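Local coordinates for probable hydrogenase maturation factor HypB (Methanocaldococcus jannaschii, PDB 2HF9), which binds GTP, probably hydrolyses it slowly, and is probably required for inserting nickel into the metal centre of [NiFe] hydrogenases, at residues L58-I71 with A110-I124. Residues are numbered along the deposited sequence; the frame is centred on the assembly and turned at random.
Sequences LIDNLKDKYKIACI and ALEDLNLDEIDLLFI
Asp-120 carries its CG beside its own backbone N (chi1 -55°), and this turns OD2 onto the backbone of Lys-67. Lys-67 N gives OD2 a nearly straight hydrogen bond of 2.8 Å, on the anti side and somewhat out of the carboxylate plane. Lys-67 O accepts in return from two amides, Asp-120 N at 2.7 Å and Leu-121 N at 3.1 Å. With an alanine here the OD2 acceptor is gone, and Lys-67 N is likely to lose its mate and the entry into the strand pair to be held less firmly. Beyond CG the Lys-67 chain runs extended, and its NZ forms a salt bridge with Glu-118 OE1 (3.0 Å), met from above the carboxylate plane. Tyr-66 lays one ring face against Leu-121, whose CG makes an off-centre CH-pi contact; the Tyr-66 OH is hydrogen-bonded to Glu-219. From here strands 68-71 and 121-124 run parallel. Ala-69 N bonds to Leu-121 O, Phe-123 N to Ala-69 O, and Ile-71 N to Phe-123 O. Phe-123 points to the face under helix 51-62. Its CE1 meets Ile-68 CG2 at 3.7 Å and Leu-58 CB at 3.9 Å. On the other face Ala-69 CB packs on Ile-119 CD1 (3.6 Å), and Ile-71 CD1 reaches Ala-110 CB (3.7 Å) of helix 104-111. Strand 121-125 lies between 68-74 and 39-45 in an all-parallel sheet, as in the P-loop G-domain of SIMIBI-class GTPases.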
loop_
_atom_site.group_PDB
_atom_site.type_symbol
_atom_site.label_atom_id
_atom_site.label_comp_id
_atom_site.label_asym_id
_atom_site.label_seq_id
_atom_site.Cartn_x
_atom_site.Cartn_y
_atom_site.Cartn_z
ATOM N N LEU A 58 -20.654 -2.492 -6.916
ATOM C CA LEU A 58 -21.009 -1.839 -8.178
ATOM C C LEU A 58 -21.584 -2.809 -9.212
ATOM O O LEU A 58 -22.593 -2.498 -9.857
ATOM C CB LEU A 58 -19.821 -1.068 -8.758
ATOM C CG LEU A 58 -19.409 0.214 -8.022
ATOM C CD1 LEU A 58 -18.110 0.750 -8.602
ATOM C CD2 LEU A 58 -20.498 1.278 -8.079
ATOM N N ILE A 59 -20.951 -3.971 -9.365
ATOM C CA ILE A 59 -21.478 -5.035 -10.232
ATOM C C ILE A 59 -22.918 -5.393 -9.846
ATOM O O ILE A 59 -23.823 -5.323 -10.680
ATOM C CB ILE A 59 -20.590 -6.307 -10.213
ATOM C CG1 ILE A 59 -19.224 -6.019 -10.844
ATOM C CG2 ILE A 59 -21.274 -7.468 -10.961
ATOM C CD1 ILE A 59 -18.146 -7.034 -10.475
ATOM N N ASP A 60 -23.121 -5.757 -8.580
ATOM C CA ASP A 60 -24.446 -6.138 -8.070
ATOM C C ASP A 60 -25.526 -5.111 -8.391
ATOM O O ASP A 60 -26.656 -5.468 -8.731
ATOM C CB ASP A 60 -24.401 -6.340 -6.552
ATOM C CG ASP A 60 -23.656 -7.590 -6.145
ATOM O OD1 ASP A 60 -23.244 -8.361 -7.031
ATOM O OD2 ASP A 60 -23.480 -7.802 -4.926
ATOM N N ASN A 61 -25.173 -3.836 -8.282
ATOM C CA ASN A 61 -26.166 -2.776 -8.364
ATOM C C ASN A 61 -26.326 -2.146 -9.747
ATOM O O ASN A 61 -27.269 -1.391 -9.977
ATOM C CB ASN A 61 -25.924 -1.744 -7.253
ATOM C CG ASN A 61 -26.242 -2.308 -5.873
ATOM O OD1 ASN A 61 -27.411 -2.495 -5.527
ATOM N ND2 ASN A 61 -25.203 -2.614 -5.093
ATOM N N LEU A 62 -25.441 -2.503 -10.676
ATOM C CA LEU A 62 -25.480 -1.947 -12.031
ATOM C C LEU A 62 -25.714 -2.993 -13.121
ATOM O O LEU A 62 -25.969 -2.634 -14.274
ATOM C CB LEU A 62 -24.193 -1.164 -12.332
ATOM C CG LEU A 62 -23.946 0.149 -11.585
ATOM C CD1 LEU A 62 -22.502 0.620 -11.791
ATOM C CD2 LEU A 62 -24.938 1.223 -12.006
ATOM N N LYS A 63 -25.641 -4.273 -12.759
ATOM C CA LYS A 63 -25.711 -5.356 -13.756
ATOM C C LYS A 63 -27.075 -5.475 -14.446
ATOM O O LYS A 63 -27.177 -6.075 -15.516
ATOM C CB LYS A 63 -25.278 -6.702 -13.162
ATOM C CG LYS A 63 -26.170 -7.258 -12.065
ATOM C CD LYS A 63 -25.553 -8.513 -11.472
ATOM C CE LYS A 63 -26.516 -9.221 -10.539
ATOM N NZ LYS A 63 -25.865 -10.397 -9.894
ATOM N N ASP A 64 -28.108 -4.898 -13.835
ATOM C CA ASP A 64 -29.456 -4.879 -14.426
ATOM C C ASP A 64 -29.551 -3.888 -15.585
ATOM O O ASP A 64 -30.407 -4.019 -16.463
ATOM C CB ASP A 64 -30.509 -4.547 -13.362
ATOM C CG ASP A 64 -30.305 -3.169 -12.739
ATOM O OD1 ASP A 64 -29.682 -3.089 -11.661
ATOM O OD2 ASP A 64 -30.753 -2.161 -13.327
ATOM N N LYS A 65 -28.657 -2.903 -15.571
ATOM C CA LYS A 65 -28.664 -1.801 -16.521
ATOM C C LYS A 65 -27.510 -1.920 -17.512
ATOM O O LYS A 65 -27.636 -1.505 -18.666
ATOM C CB LYS A 65 -28.569 -0.477 -15.757
ATOM C CG LYS A 65 -28.774 0.780 -16.585
ATOM C CD LYS A 65 -28.939 1.979 -15.666
ATOM C CE LYS A 65 -28.942 3.277 -16.439
ATOM N NZ LYS A 65 -29.004 4.450 -15.522
ATOM N N TYR A 66 -26.392 -2.486 -17.056
ATOM C CA TYR A 66 -25.177 -2.581 -17.867
ATOM C C TYR A 66 -24.592 -3.983 -17.876
ATOM O O TYR A 66 -24.674 -4.710 -16.883
ATOM C CB TYR A 66 -24.103 -1.629 -17.341
ATOM C CG TYR A 66 -24.490 -0.174 -17.316
ATOM C CD1 TYR A 66 -24.873 0.445 -16.128
ATOM C CD2 TYR A 66 -24.467 0.589 -18.483
ATOM C CE1 TYR A 66 -25.224 1.792 -16.102
ATOM C CE2 TYR A 66 -24.816 1.932 -18.469
ATOM C CZ TYR A 66 -25.192 2.525 -17.277
ATOM O OH TYR A 66 -25.537 3.852 -17.268
ATOM N N LYS A 67 -23.986 -4.346 -19.001
ATOM C CA LYS A 67 -23.165 -5.549 -19.084
ATOM C C LYS A 67 -21.755 -5.162 -18.648
ATOM O O LYS A 67 -21.150 -4.243 -19.205
ATOM C CB LYS A 67 -23.172 -6.114 -20.505
ATOM C CG LYS A 67 -24.550 -6.585 -20.970
ATOM C CD LYS A 67 -24.589 -6.772 -22.476
ATOM C CE LYS A 67 -26.015 -6.884 -22.989
ATOM N NZ LYS A 67 -26.035 -6.888 -24.480
ATOM N N ILE A 68 -21.245 -5.853 -17.637
ATOM C CA ILE A 68 -20.022 -5.422 -16.965
ATOM C C ILE A 68 -18.900 -6.449 -17.099
ATOM O O ILE A 68 -19.112 -7.651 -16.919
ATOM C CB ILE A 68 -20.289 -5.089 -15.467
ATOM C CG1 ILE A 68 -21.348 -3.984 -15.340
ATOM C CG2 ILE A 68 -18.996 -4.666 -14.755
ATOM C CD1 ILE A 68 -22.077 -3.967 -14.003
ATOM N N ALA A 69 -17.712 -5.954 -17.438
ATOM C CA ALA A 69 -16.499 -6.761 -17.454
ATOM C C ALA A 69 -15.507 -6.179 -16.463
ATOM O O ALA A 69 -15.562 -4.986 -16.152
ATOM C CB ALA A 69 -15.890 -6.788 -18.848
ATOM N N CYS A 70 -14.608 -7.027 -15.972
ATOM C CA CYS A 70 -13.522 -6.593 -15.103
ATOM C C CYS A 70 -12.157 -7.080 -15.566
ATOM O O CYS A 70 -12.034 -8.131 -16.202
ATOM C CB CYS A 70 -13.745 -7.074 -13.669
ATOM S SG CYS A 70 -15.271 -6.495 -12.926
ATOM N N ILE A 71 -11.143 -6.288 -15.242
ATOM C CA ILE A 71 -9.751 -6.701 -15.318
ATOM C C ILE A 71 -9.208 -6.597 -13.896
ATOM O O ILE A 71 -9.247 -5.524 -13.286
ATOM C CB ILE A 71 -8.928 -5.807 -16.291
ATOM C CG1 ILE A 71 -9.368 -6.049 -17.739
ATOM C CG2 ILE A 71 -7.424 -6.072 -16.139
ATOM C CD1 ILE A 71 -8.950 -4.948 -18.726
ATOM N N ALA A 110 -5.386 -7.454 -22.500
ATOM C CA ALA A 110 -6.529 -7.949 -21.732
ATOM C C ALA A 110 -7.831 -7.699 -22.498
ATOM O O ALA A 110 -8.724 -8.552 -22.503
ATOM C CB ALA A 110 -6.573 -7.303 -20.355
ATOM N N LEU A 111 -7.917 -6.543 -23.159
ATOM C CA LEU A 111 -9.081 -6.171 -23.971
ATOM C C LEU A 111 -9.367 -7.151 -25.110
ATOM O O LEU A 111 -10.513 -7.301 -25.529
ATOM C CB LEU A 111 -8.937 -4.747 -24.527
ATOM C CG LEU A 111 -8.864 -3.574 -23.542
ATOM C CD1 LEU A 111 -8.726 -2.252 -24.279
ATOM C CD2 LEU A 111 -10.070 -3.547 -22.625
ATOM N N GLU A 112 -8.320 -7.814 -25.597
ATOM C CA GLU A 112 -8.453 -8.819 -26.656
ATOM C C GLU A 112 -9.217 -10.061 -26.181
ATOM O O GLU A 112 -9.809 -10.776 -26.995
ATOM C CB GLU A 112 -7.075 -9.196 -27.221
ATOM C CG GLU A 112 -6.350 -8.036 -27.918
ATOM C CD GLU A 112 -4.865 -8.296 -28.156
ATOM O OE1 GLU A 112 -4.337 -9.330 -27.693
ATOM O OE2 GLU A 112 -4.221 -7.452 -28.808
ATOM N N ASP A 113 -9.218 -10.298 -24.869
ATOM C CA ASP A 113 -9.937 -11.432 -24.274
ATOM C C ASP A 113 -11.397 -11.118 -23.909
ATOM O O ASP A 113 -12.101 -11.960 -23.342
ATOM C CB ASP A 113 -9.182 -11.962 -23.049
ATOM C CG ASP A 113 -7.971 -12.798 -23.422
ATOM O OD1 ASP A 113 -7.987 -13.455 -24.488
ATOM O OD2 ASP A 113 -6.999 -12.810 -22.641
ATOM N N LEU A 114 -11.841 -9.909 -24.238
ATOM C CA LEU A 114 -13.208 -9.480 -23.964
ATOM C C LEU A 114 -14.001 -9.260 -25.252
ATOM O O LEU A 114 -13.456 -8.786 -26.251
ATOM C CB LEU A 114 -13.205 -8.187 -23.136
ATOM C CG LEU A 114 -12.599 -8.220 -21.724
ATOM C CD1 LEU A 114 -12.453 -6.812 -21.158
ATOM C CD2 LEU A 114 -13.422 -9.093 -20.784
ATOM N N ASN A 115 -15.286 -9.610 -25.227
ATOM C CA ASN A 115 -16.190 -9.247 -26.315
ATOM C C ASN A 115 -16.781 -7.871 -26.023
ATOM O O ASN A 115 -17.778 -7.749 -25.310
ATOM C CB ASN A 115 -17.290 -10.302 -26.503
ATOM C CG ASN A 115 -18.195 -10.011 -27.699
ATOM O OD1 ASN A 115 -17.982 -9.056 -28.451
ATOM N ND2 ASN A 115 -19.211 -10.847 -27.878
ATOM N N LEU A 116 -16.155 -6.840 -26.587
ATOM C CA LEU A 116 -16.505 -5.451 -26.277
ATOM C C LEU A 116 -17.869 -5.009 -26.817
ATOM O O LEU A 116 -18.395 -3.975 -26.402
ATOM C CB LEU A 116 -15.396 -4.499 -26.745
ATOM C CG LEU A 116 -13.983 -4.748 -26.201
ATOM C CD1 LEU A 116 -12.954 -3.941 -26.978
ATOM C CD2 LEU A 116 -13.898 -4.441 -24.706
ATOM N N ASP A 117 -18.440 -5.789 -27.734
ATOM C CA ASP A 117 -19.799 -5.535 -28.220
ATOM C C ASP A 117 -20.862 -6.145 -27.307
ATOM O O ASP A 117 -22.066 -5.995 -27.546
ATOM C CB ASP A 117 -19.964 -6.030 -29.658
ATOM C CG ASP A 117 -19.216 -5.169 -30.655
ATOM O OD1 ASP A 117 -19.218 -3.925 -30.505
ATOM O OD2 ASP A 117 -18.623 -5.738 -31.588
ATOM N N GLU A 118 -20.409 -6.837 -26.266
ATOM C CA GLU A 118 -21.304 -7.364 -25.241
ATOM C C GLU A 118 -20.942 -6.830 -23.853
ATOM O O GLU A 118 -21.285 -7.434 -22.834
ATOM C CB GLU A 118 -21.320 -8.896 -25.267
ATOM C CG GLU A 118 -22.188 -9.488 -26.388
ATOM C CD GLU A 118 -23.637 -9.007 -26.340
ATOM O OE1 GLU A 118 -24.301 -9.181 -25.291
ATOM O OE2 GLU A 118 -24.114 -8.454 -27.358
ATOM N N ILE A 119 -20.245 -5.696 -23.829
ATOM C CA ILE A 119 -19.831 -5.039 -22.587
ATOM C C ILE A 119 -20.179 -3.550 -22.660
ATOM O O ILE A 119 -19.990 -2.916 -23.696
ATOM C CB ILE A 119 -18.296 -5.233 -22.312
ATOM C CG1 ILE A 119 -17.928 -6.718 -22.147
ATOM C CG2 ILE A 119 -17.826 -4.427 -21.093
ATOM C CD1 ILE A 119 -18.669 -7.466 -21.028
ATOM N N ASP A 120 -20.704 -3.005 -21.564
ATOM C CA ASP A 120 -20.993 -1.574 -21.464
ATOM C C ASP A 120 -20.020 -0.861 -20.517
ATOM O O ASP A 120 -19.601 0.271 -20.777
ATOM C CB ASP A 120 -22.442 -1.346 -21.009
ATOM C CG ASP A 120 -23.455 -2.060 -21.895
ATOM O OD1 ASP A 120 -23.415 -1.866 -23.129
ATOM O OD2 ASP A 120 -24.293 -2.814 -21.356
ATOM N N LEU A 121 -19.684 -1.529 -19.415
ATOM C CA LEU A 121 -18.792 -0.981 -18.395
ATOM C C LEU A 121 -17.598 -1.890 -18.156
ATOM O O LEU A 121 -17.743 -3.108 -18.082
ATOM C CB LEU A 121 -19.530 -0.782 -17.065
ATOM C CG LEU A 121 -20.765 0.119 -17.002
ATOM C CD1 LEU A 121 -21.312 0.151 -15.580
ATOM C CD2 LEU A 121 -20.454 1.525 -17.485
ATOM N N LEU A 122 -16.423 -1.283 -18.022
ATOM C CA LEU A 122 -15.210 -2.012 -17.672
ATOM C C LEU A 122 -14.620 -1.478 -16.371
ATOM O O LEU A 122 -14.286 -0.296 -16.273
ATOM C CB LEU A 122 -14.174 -1.923 -18.804
ATOM C CG LEU A 122 -12.800 -2.564 -18.564
ATOM C CD1 LEU A 122 -12.901 -4.066 -18.324
ATOM C CD2 LEU A 122 -11.861 -2.270 -19.729
ATOM N N PHE A 123 -14.506 -2.355 -15.378
ATOM C CA PHE A 123 -13.876 -2.007 -14.107
ATOM C C PHE A 123 -12.509 -2.672 -14.042
ATOM O O PHE A 123 -12.405 -3.901 -14.090
ATOM C CB PHE A 123 -14.722 -2.458 -12.905
ATOM C CG PHE A 123 -16.106 -1.848 -12.843
ATOM C CD1 PHE A 123 -17.166 -2.582 -12.304
ATOM C CD2 PHE A 123 -16.352 -0.554 -13.302
ATOM C CE1 PHE A 123 -18.452 -2.044 -12.225
ATOM C CE2 PHE A 123 -17.638 -0.003 -13.235
ATOM C CZ PHE A 123 -18.691 -0.754 -12.694
ATOM N N ILE A 124 -11.463 -1.861 -13.942
ATOM C CA ILE A 124 -10.108 -2.381 -13.819
ATOM C C ILE A 124 -9.594 -2.173 -12.401
ATOM O O ILE A 124 -9.485 -1.032 -11.942
ATOM C CB ILE A 124 -9.133 -1.697 -14.810
ATOM C CG1 ILE A 124 -9.686 -1.723 -16.240
ATOM C CG2 ILE A 124 -7.744 -2.344 -14.729
ATOM C CD1 ILE A 124 -8.775 -1.051 -17.264
#